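Large terminase protein (Enterobacteria phage P22, PDB 4DKW) cuts the concatemeric viral genome through this C-terminal nuclease domain, the whole protein also serving as the ATP-driven motor that packages DNA into empty capsids. Local coordinates at residues H25-D30 and W47-D52; Q18-P23 and K142-C147; Q40-L45 and K75-K80. All blocks are in the same frame, centred on the assembly; numbering follows the deposited sequence.

Overall arrangement
Interactions 1 and 3 share strand 40-48 of the central sheet: 25-30 with 47-52 pairs it with strand 27-33 at the open end of their hairpin, away from the turn, whereas interaction 3 seats the end of helix 67-78 on it. Asp30 joins them, its carboxylate reaching His42 and Gln44. Interaction 2 lies at the surface where the loop 18-23 runs past strand 141-144 of the same sheet, and Phe20 there touches Phe26 of interaction 1. Chemistry follows place. The buried interaction 3 relies on ring contacts and one amide hydrogen bond; interaction 1, at the surface, combines backbone bonds, a cation-pi contact and water; interaction 2 is largely aromatic and proline packing with one weak polar link.

Interaction 1. Residues H25-D30 and W47-D52; sequences HFYVID and WDKDAD
The open end of the beta hairpin built from strands 27-33 and 40-48 is held here by Tyr27 and Trp47, an antiparallel hydrogen-bonded pair. Tyr27 N donates to Trp47 O at 2.8 Å, and Trp47 N returns a bond to Tyr27 O at 2.7 Å. Both side chains leave on one face of the sheet, their CB atoms in apolar contact, but the indole swings away from Tyr27, and its NE1 bonds to Asp52 OD1 close to the ring plane. Lys49 extends across the Tyr27 ring instead. Its CE lies over the ring centre, 3.4 Å from the centroid, and NZ, 3.7 Å from the same centroid and over the same face, makes a cation-pi contact displaced toward CE1. Lys49 CG also covers a face of the Trp47 indole, so its aliphatic chain serves two rings. Beside the pair, Asp48 lays CB over one face of Phe26, 3.8 Å from the ring centroid, while its carboxylate lies near the rim, with OD2 3.4 Å from Phe26 CE1. With CG anti to the backbone N (chi1 -178°), Asp48 also presents OD1 to Ala51 N, which approaches from above the carboxylate plane: an Asx motif in the turn. A water bridges the segments, donating to His25 O and Asp50 OD2 and accepting from Lys49 N. Phe54 stacks on Trp47, linking the hairpin to strand 53-62. Antiparallel neighbours with consecutive hairpin connections are characteristic of the first three strands of the RNase H-like fold, to which this nuclease domain belongs.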
loop_
_atom_site.group_PDB
_atom_site.type_symbol
_atom_site.label_atom_id
_atom_site.label_comp_id
_atom_site.label_asym_id
_atom_site.label_seq_id
_atom_site.Cartn_x
_atom_site.Cartn_y
_atom_site.Cartn_z
ATOM N N HIS A 25 13.149 14.660 7.072
ATOM C CA HIS A 25 12.632 15.340 5.897
ATOM C C HIS A 25 11.924 14.399 4.926
ATOM O O HIS A 25 11.445 14.844 3.889
ATOM C CB HIS A 25 13.777 16.049 5.156
ATOM C CG HIS A 25 14.947 15.153 4.883
ATOM N ND1 HIS A 25 15.794 15.294 3.815
ATOM C CD2 HIS A 25 15.403 14.101 5.534
ATOM C CE1 HIS A 25 16.709 14.359 3.835
ATOM N NE2 HIS A 25 16.502 13.605 4.864
ATOM N N PHE A 26 11.865 13.109 5.241
ATOM C CA PHE A 26 11.110 12.174 4.399
ATOM C C PHE A 26 9.650 12.338 4.725
ATOM O O PHE A 26 9.315 12.735 5.829
ATOM C CB PHE A 26 11.495 10.708 4.640
ATOM C CG PHE A 26 12.765 10.272 3.948
ATOM C CD1 PHE A 26 13.696 11.202 3.507
ATOM C CD2 PHE A 26 13.025 8.925 3.750
ATOM C CE1 PHE A 26 14.854 10.793 2.891
ATOM C CE2 PHE A 26 14.183 8.515 3.134
ATOM C CZ PHE A 26 15.095 9.446 2.699
ATOM N N TYR A 27 8.790 12.037 3.759
ATOM C CA TYR A 27 7.353 12.038 3.988
ATOM C C TYR A 27 6.832 10.624 4.244
ATOM O O TYR A 27 7.403 9.644 3.760
ATOM C CB TYR A 27 6.631 12.679 2.808
ATOM C CG TYR A 27 6.845 14.167 2.756
ATOM C CD1 TYR A 27 5.805 15.042 3.036
ATOM C CD2 TYR A 27 8.094 14.700 2.459
ATOM C CE1 TYR A 27 5.993 16.402 2.999
ATOM C CE2 TYR A 27 8.295 16.060 2.420
ATOM C CZ TYR A 27 7.244 16.909 2.689
ATOM O OH TYR A 27 7.426 18.274 2.648
ATOM N N VAL A 28 5.758 10.528 5.020
ATOM C CA VAL A 28 5.246 9.242 5.486
ATOM C C VAL A 28 3.746 9.131 5.238
ATOM O O VAL A 28 2.995 10.058 5.531
ATOM C CB VAL A 28 5.511 9.042 7.008
ATOM C CG1 VAL A 28 5.017 7.674 7.460
ATOM C CG2 VAL A 28 6.997 9.213 7.339
ATOM N N ILE A 29 3.317 8.001 4.685
ATOM C CA ILE A 29 1.895 7.728 4.493
ATOM C C ILE A 29 1.624 6.238 4.678
ATOM O O ILE A 29 2.460 5.396 4.360
ATOM C CB ILE A 29 1.369 8.235 3.112
ATOM C CG1 ILE A 29 -0.159 8.201 3.068
ATOM C CG2 ILE A 29 1.971 7.446 1.942
ATOM C CD1 ILE A 29 -0.740 8.730 1.803
ATOM N N ASP A 30 0.464 5.931 5.246
ATOM C CA ASP A 30 0.034 4.555 5.436
ATOM C C ASP A 30 -1.068 4.245 4.444
ATOM O O ASP A 30 -1.678 5.155 3.866
ATOM C CB ASP A 30 -0.502 4.346 6.860
ATOM C CG ASP A 30 0.583 3.970 7.847
ATOM O OD1 ASP A 30 1.742 4.381 7.643
ATOM O OD2 ASP A 30 0.272 3.261 8.827
ATOM N N TRP A 47 8.542 8.531 1.522
ATOM C CA TRP A 47 8.832 9.250 0.285
ATOM C C TRP A 47 9.912 10.317 0.522
ATOM O O TRP A 47 9.707 11.283 1.256
ATOM C CB TRP A 47 7.557 9.906 -0.263
ATOM C CG TRP A 47 7.704 10.503 -1.626
ATOM C CD1 TRP A 47 8.718 10.285 -2.519
ATOM C CD2 TRP A 47 6.788 11.405 -2.268
ATOM N NE1 TRP A 47 8.502 11.008 -3.669
ATOM C CE2 TRP A 47 7.332 11.697 -3.545
ATOM C CE3 TRP A 47 5.584 11.986 -1.889
ATOM C CZ2 TRP A 47 6.679 12.562 -4.449
ATOM C CZ3 TRP A 47 4.949 12.842 -2.783
ATOM C CH2 TRP A 47 5.498 13.121 -4.047
ATOM N N ASP A 48 11.067 10.109 -0.090
ATOM C CA ASP A 48 12.104 11.112 -0.175
ATOM C C ASP A 48 11.716 11.961 -1.376
ATOM O O ASP A 48 11.908 11.536 -2.508
ATOM C CB ASP A 48 13.458 10.408 -0.422
ATOM C CG ASP A 48 14.635 11.377 -0.482
ATOM O OD1 ASP A 48 14.409 12.597 -0.631
ATOM O OD2 ASP A 48 15.790 10.918 -0.386
ATOM N N LYS A 49 11.158 13.148 -1.147
ATOM C CA LYS A 49 10.752 14.012 -2.262
ATOM C C LYS A 49 11.902 14.668 -2.997
ATOM O O LYS A 49 11.758 15.036 -4.159
ATOM C CB LYS A 49 9.793 15.102 -1.800
ATOM C CG LYS A 49 8.453 14.592 -1.310
ATOM C CD LYS A 49 7.449 15.730 -1.237
ATOM C CE LYS A 49 6.189 15.276 -0.553
ATOM N NZ LYS A 49 5.229 16.381 -0.359
ATOM N N ASP A 50 13.039 14.825 -2.317
ATOM C CA ASP A 50 14.239 15.410 -2.921
ATOM C C ASP A 50 14.845 14.499 -3.996
ATOM O O ASP A 50 15.068 14.935 -5.129
ATOM C CB ASP A 50 15.285 15.752 -1.848
ATOM C CG ASP A 50 14.764 16.740 -0.822
ATOM O OD1 ASP A 50 14.363 17.858 -1.218
ATOM O OD2 ASP A 50 14.733 16.400 0.380
ATOM N N ALA A 51 15.110 13.243 -3.636
ATOM C CA ALA A 51 15.602 12.259 -4.599
ATOM C C ALA A 51 14.440 11.652 -5.396
ATOM O O ALA A 51 14.655 11.034 -6.441
ATOM C CB ALA A 51 16.383 11.173 -3.880
ATOM N N ASP A 52 13.217 11.830 -4.887
ATOM C CA ASP A 52 12.000 11.257 -5.477
ATOM C C ASP A 52 12.105 9.729 -5.481
ATOM O O ASP A 52 11.979 9.081 -6.519
ATOM C CB ASP A 52 11.746 11.826 -6.878
ATOM C CG ASP A 52 10.279 11.794 -7.265
ATOM O OD1 ASP A 52 9.463 11.205 -6.516
ATOM O OD2 ASP A 52 9.946 12.357 -8.328
HETATM O O HOH W 1 11.923 14.919 1.048
#

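Interaction 2. Residues Q18-P23 and K142-C147; sequences QPFECP and KVFNTC
Pro19 lies over one face of the Phe144 ring, where the loop 18-23 crosses the end of strand 141-144. Its CA is 3.7 Å from the ring centroid, over the face, a CH-pi contact made by the backbone carbon, while CB approaches CD2 of Phe144 at 3.7 Å. Phe20 has its CG between the backbone N and the carbonyl carbon (chi1 55°), which brings the ring across Phe144, the two side chains meeting at about a right angle. The ring pair itself is oblique, with planes at 58° and centroids 5.1 Å apart; CE2 of Phe20 comes 3.5 Å from CE1 of Phe144, and Phe144 CZ sits over one Phe20 face, toward its rim. Trp46 meets both phenylalanines edge-to-face, and Tyr55 does the same to Phe20, so the pair belongs to a larger aromatic cluster on the central sheet. Farther round the Pro19 ring, CD packs 3.6 Å from Asn145 OD1 and CG 3.9 Å from Thr146 OG1. Both partners belong to the type I turn Phe144-Cys147, which Cys147 N closes by bonding to Phe144 O. Gln18 is bent at its second torsion, folding the amide back toward Asn145. There Asn145 ND2 donates a weak bond of 3.3 Å to Gln18 OE1, and the two amide planes stand 72° apart. ND2 is about as near to CD of Gln18 as to OE1, in keeping with the weakness of the bond. The chemistry implies that adhesion of this loop rests mainly on apolar and aromatic surface, the amide pair at the surface adding a polar link that is probably modest.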
loop_
_atom_site.group_PDB
_atom_site.type_symbol
_atom_site.label_atom_id
_atom_site.label_comp_id
_atom_site.label_asym_id
_atom_site.label_seq_id
_atom_site.Cartn_x
_atom_site.Cartn_y
_atom_site.Cartn_z
ATOM N N GLN A 18 18.198 -2.602 2.708
ATOM C CA GLN A 18 18.330 -2.697 4.168
ATOM C C GLN A 18 17.501 -1.627 4.864
ATOM O O GLN A 18 17.502 -0.477 4.431
ATOM C CB GLN A 18 19.789 -2.527 4.598
ATOM C CG GLN A 18 20.713 -3.600 4.087
ATOM C CD GLN A 18 20.485 -4.935 4.765
ATOM O OE1 GLN A 18 19.988 -5.001 5.887
ATOM N NE2 GLN A 18 20.858 -6.006 4.089
ATOM N N PRO A 19 16.795 -2.001 5.946
ATOM C CA PRO A 19 16.047 -1.030 6.751
ATOM C C PRO A 19 16.950 0.060 7.337
ATOM O O PRO A 19 18.124 -0.173 7.613
ATOM C CB PRO A 19 15.475 -1.886 7.883
ATOM C CG PRO A 19 15.406 -3.241 7.323
ATOM C CD PRO A 19 16.598 -3.379 6.426
ATOM N N PHE A 20 16.384 1.244 7.527
ATOM C CA PHE A 20 17.079 2.363 8.131
ATOM C C PHE A 20 16.024 3.172 8.854
ATOM O O PHE A 20 14.822 2.930 8.678
ATOM C CB PHE A 20 17.786 3.216 7.060
ATOM C CG PHE A 20 16.871 3.702 5.945
ATOM C CD1 PHE A 20 16.230 4.941 6.031
ATOM C CD2 PHE A 20 16.671 2.928 4.806
ATOM C CE1 PHE A 20 15.399 5.386 5.026
ATOM C CE2 PHE A 20 15.836 3.369 3.783
ATOM C CZ PHE A 20 15.195 4.601 3.897
ATOM N N GLU A 21 16.456 4.120 9.677
ATOM C CA GLU A 21 15.512 5.012 10.346
ATOM C C GLU A 21 15.097 6.165 9.441
ATOM O O GLU A 21 15.918 6.734 8.714
ATOM C CB GLU A 21 16.106 5.553 11.643
ATOM C CG GLU A 21 16.120 4.559 12.779
ATOM C CD GLU A 21 16.564 5.204 14.071
ATOM O OE1 GLU A 21 16.553 6.455 14.142
ATOM O OE2 GLU A 21 16.928 4.462 15.010
ATOM N N CYS A 22 13.816 6.514 9.494
ATOM C CA CYS A 22 13.283 7.577 8.645
ATOM C C CYS A 22 13.893 8.947 8.959
ATOM O O CYS A 22 13.742 9.458 10.074
ATOM C CB CYS A 22 11.761 7.660 8.788
ATOM S SG CYS A 22 11.015 8.733 7.570
ATOM N N PRO A 23 14.582 9.549 7.974
ATOM C CA PRO A 23 15.077 10.920 8.153
ATOM C C PRO A 23 13.911 11.899 8.356
ATOM O O PRO A 23 12.805 11.669 7.861
ATOM C CB PRO A 23 15.801 11.204 6.830
ATOM C CG PRO A 23 16.146 9.855 6.282
ATOM C CD PRO A 23 14.998 8.973 6.683
ATOM N N LYS A 142 11.933 1.158 -3.503
ATOM C CA LYS A 142 12.622 0.159 -2.702
ATOM C C LYS A 142 11.674 -0.447 -1.667
ATOM O O LYS A 142 10.746 0.228 -1.188
ATOM C CB LYS A 142 13.831 0.789 -1.995
ATOM C CG LYS A 142 14.810 1.495 -2.911
ATOM C CD LYS A 142 15.552 0.496 -3.779
ATOM C CE LYS A 142 16.488 1.194 -4.754
ATOM N NZ LYS A 142 16.807 0.295 -5.895
ATOM N N VAL A 143 11.912 -1.716 -1.329
ATOM C CA VAL A 143 11.169 -2.399 -0.267
ATOM C C VAL A 143 12.151 -2.909 0.785
ATOM O O VAL A 143 13.125 -3.571 0.439
ATOM C CB VAL A 143 10.347 -3.579 -0.844
ATOM C CG1 VAL A 143 9.528 -4.294 0.257
ATOM C CG2 VAL A 143 9.435 -3.074 -1.943
ATOM N N PHE A 144 11.915 -2.588 2.057
ATOM C CA PHE A 144 12.763 -3.093 3.142
ATOM C C PHE A 144 12.763 -4.616 3.091
ATOM O O PHE A 144 11.722 -5.223 2.849
ATOM C CB PHE A 144 12.240 -2.643 4.509
ATOM C CG PHE A 144 12.573 -1.216 4.862
ATOM C CD1 PHE A 144 13.011 -0.316 3.897
ATOM C CD2 PHE A 144 12.445 -0.777 6.174
ATOM C CE1 PHE A 144 13.323 1.004 4.235
ATOM C CE2 PHE A 144 12.758 0.525 6.523
ATOM C CZ PHE A 144 13.200 1.420 5.555
ATOM N N ASN A 145 13.916 -5.237 3.308
ATOM C CA ASN A 145 13.995 -6.696 3.261
ATOM C C ASN A 145 13.193 -7.402 4.365
ATOM O O ASN A 145 13.030 -8.617 4.337
ATOM C CB ASN A 145 15.459 -7.172 3.214
ATOM C CG ASN A 145 16.270 -6.736 4.420
ATOM O OD1 ASN A 145 15.808 -6.789 5.560
ATOM N ND2 ASN A 145 17.507 -6.318 4.171
ATOM N N THR A 146 12.684 -6.626 5.316
ATOM C CA THR A 146 11.859 -7.142 6.398
ATOM C C THR A 146 10.363 -7.154 6.041
ATOM O O THR A 146 9.529 -7.537 6.859
ATOM C CB THR A 146 12.068 -6.310 7.674
ATOM O OG1 THR A 146 11.909 -4.912 7.370
ATOM C CG2 THR A 146 13.463 -6.560 8.256
ATOM N N CYS A 147 10.033 -6.735 4.821
ATOM C CA CYS A 147 8.640 -6.690 4.366
ATOM C C CYS A 147 8.355 -7.863 3.449
ATOM O O CYS A 147 7.907 -7.672 2.320
ATOM C CB CYS A 147 8.339 -5.386 3.618
ATOM S SG CYS A 147 8.483 -3.925 4.627
#

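Interaction 3. Residues Q40-L45 and K75-K80; sequences QAHIQL and KSWANK
Trp77, near the end of helix 67-78, contributes the largest area and brings the rim of its six-membered ring (CE3, CZ3, CH2) up to His42 and Gln44 of strand 40-48. The indole takes the cramped rotamer with CG between backbone N and carbonyl carbon (chi1 48°), which points the benzo edge at the strand. CH2 reaches His42 O at 3.3 Å, near the indole plane, while CZ3 meets the imidazole at its edge, 3.5 Å from CD2. The His42 and Trp77 rings are inclined at 46°. Gln44 passes the indole in the reverse direction: CB touches CZ3 at 3.7 Å, and the extended chain carries its amide on to the helix backbone. There NE2 donates to Trp77 O at 2.9 Å, from above the carbonyl plane, with an N-H...O angle of 140°. Helix packing against the central sheet in this way belongs to the RNase H-like fold of the domain; on strand 40-48, Ile43 points away from the helix, its side chain about 8 Å from those of the magnesium-binding Asp33 and Asp171. The polar ends on the helix side have further partners: Gln44 NE2 also bonds Asp30 OD1, Gln44 OE1 accepts from Trp46 NE1, and the imidazole of His42 spans Asp30 and Gln32, which fixes the ring's rotation. Ala78 CB packs 3.6 Å from His42 NE2.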
loop_
_atom_site.group_PDB
_atom_site.type_symbol
_atom_site.label_atom_id
_atom_site.label_comp_id
_atom_site.label_asym_id
_atom_site.label_seq_id
_atom_site.Cartn_x
_atom_site.Cartn_y
_atom_site.Cartn_z
ATOM N N GLN A 40 -6.389 -8.763 5.096
ATOM C CA GLN A 40 -6.239 -7.318 5.022
ATOM C C GLN A 40 -4.745 -6.977 5.022
ATOM O O GLN A 40 -3.906 -7.796 5.422
ATOM C CB GLN A 40 -6.951 -6.635 6.192
ATOM C CG GLN A 40 -6.337 -6.899 7.558
ATOM C CD GLN A 40 -7.013 -6.087 8.646
ATOM O OE1 GLN A 40 -6.865 -4.864 8.706
ATOM N NE2 GLN A 40 -7.774 -6.759 9.501
ATOM N N ALA A 41 -4.408 -5.781 4.554
ATOM C CA ALA A 41 -3.032 -5.300 4.632
ATOM C C ALA A 41 -2.979 -3.856 5.113
ATOM O O ALA A 41 -3.787 -3.025 4.701
ATOM C CB ALA A 41 -2.323 -5.439 3.279
ATOM N N HIS A 42 -2.039 -3.564 6.003
ATOM C CA HIS A 42 -1.730 -2.182 6.344
ATOM C C HIS A 42 -0.246 -1.947 6.077
ATOM O O HIS A 42 0.595 -2.697 6.577
ATOM C CB HIS A 42 -2.054 -1.892 7.813
ATOM C CG HIS A 42 -2.065 -0.431 8.145
ATOM N ND1 HIS A 42 -3.194 0.347 8.022
ATOM C CD2 HIS A 42 -1.078 0.395 8.560
ATOM C CE1 HIS A 42 -2.903 1.592 8.362
ATOM N NE2 HIS A 42 -1.632 1.646 8.700
ATOM N N ILE A 43 0.077 -0.925 5.284
ATOM C CA ILE A 43 1.464 -0.669 4.894
ATOM C C ILE A 43 1.885 0.738 5.259
ATOM O O ILE A 43 1.051 1.595 5.525
ATOM C CB ILE A 43 1.705 -0.889 3.373
ATOM C CG1 ILE A 43 0.897 0.109 2.527
ATOM C CG2 ILE A 43 1.360 -2.333 2.983
ATOM C CD1 ILE A 43 1.605 1.462 2.170
ATOM N N GLN A 44 3.190 0.969 5.261
ATOM C CA GLN A 44 3.720 2.313 5.425
ATOM C C GLN A 44 4.767 2.566 4.353
ATOM O O GLN A 44 5.683 1.768 4.145
ATOM C CB GLN A 44 4.317 2.541 6.822
ATOM C CG GLN A 44 4.851 3.961 7.025
ATOM C CD GLN A 44 5.201 4.252 8.470
ATOM O OE1 GLN A 44 6.371 4.270 8.845
ATOM N NE2 GLN A 44 4.181 4.473 9.293
ATOM N N LEU A 45 4.614 3.692 3.678
ATOM C CA LEU A 45 5.475 4.063 2.593
ATOM C C LEU A 45 6.207 5.336 2.993
ATOM O O LEU A 45 5.604 6.252 3.558
ATOM C CB LEU A 45 4.587 4.307 1.374
ATOM C CG LEU A 45 5.118 4.437 -0.039
ATOM C CD1 LEU A 45 5.872 3.172 -0.473
ATOM C CD2 LEU A 45 3.926 4.704 -0.941
ATOM N N LYS A 75 -0.064 -0.199 15.499
ATOM C CA LYS A 75 -0.143 1.174 16.021
ATOM C C LYS A 75 1.206 1.789 16.377
ATOM O O LYS A 75 1.342 3.014 16.368
ATOM C CB LYS A 75 -1.091 1.291 17.220
ATOM C CG LYS A 75 -0.701 0.479 18.438
ATOM C CD LYS A 75 -1.781 0.586 19.498
ATOM C CE LYS A 75 -1.462 -0.263 20.713
ATOM N NZ LYS A 75 -0.206 0.190 21.364
ATOM N N SER A 76 2.193 0.948 16.683
ATOM C CA SER A 76 3.530 1.433 17.022
ATOM C C SER A 76 4.131 2.264 15.891
ATOM O O SER A 76 4.803 3.267 16.147
ATOM C CB SER A 76 4.472 0.281 17.413
ATOM O OG SER A 76 4.567 -0.697 16.390
ATOM N N TRP A 77 3.880 1.853 14.647
ATOM C CA TRP A 77 4.332 2.624 13.486
ATOM C C TRP A 77 3.219 3.394 12.752
ATOM O O TRP A 77 3.490 4.401 12.080
ATOM C CB TRP A 77 5.177 1.772 12.508
ATOM C CG TRP A 77 4.622 0.420 12.112
ATOM C CD1 TRP A 77 4.846 -0.776 12.741
ATOM C CD2 TRP A 77 3.784 0.120 10.979
ATOM N NE1 TRP A 77 4.191 -1.791 12.081
ATOM C CE2 TRP A 77 3.536 -1.271 10.997
ATOM C CE3 TRP A 77 3.217 0.890 9.957
ATOM C CZ2 TRP A 77 2.750 -1.901 10.030
ATOM C CZ3 TRP A 77 2.436 0.257 8.998
ATOM C CH2 TRP A 77 2.206 -1.120 9.046
ATOM N N ALA A 78 1.977 2.936 12.894
ATOM C CA ALA A 78 0.849 3.533 12.180
ATOM C C ALA A 78 0.274 4.769 12.875
ATOM O O ALA A 78 -0.482 5.522 12.274
ATOM C CB ALA A 78 -0.242 2.493 11.956
ATOM N N ASN A 79 0.623 4.969 14.142
ATOM C CA ASN A 79 0.057 6.054 14.936
ATOM C C ASN A 79 0.253 7.438 14.309
ATOM O O ASN A 79 1.379 7.828 13.997
ATOM C CB ASN A 79 0.634 6.024 16.354
ATOM C CG ASN A 79 -0.130 6.904 17.313
ATOM O OD1 ASN A 79 -1.341 7.076 17.193
ATOM N ND2 ASN A 79 0.579 7.468 18.277
ATOM N N LYS A 80 -0.858 8.151 14.123
ATOM C CA LYS A 80 -0.891 9.522 13.593
ATOM C C LYS A 80 -0.568 9.663 12.101
ATOM O O LYS A 80 -0.570 10.772 11.568
ATOM C CB LYS A 80 -0.016 10.470 14.429
ATOM C CG LYS A 80 -0.657 10.936 15.715
ATOM C CD LYS A 80 0.201 10.577 16.917
ATOM C CE LYS A 80 1.619 11.116 16.782
ATOM N NZ LYS A 80 2.466 10.806 17.973
#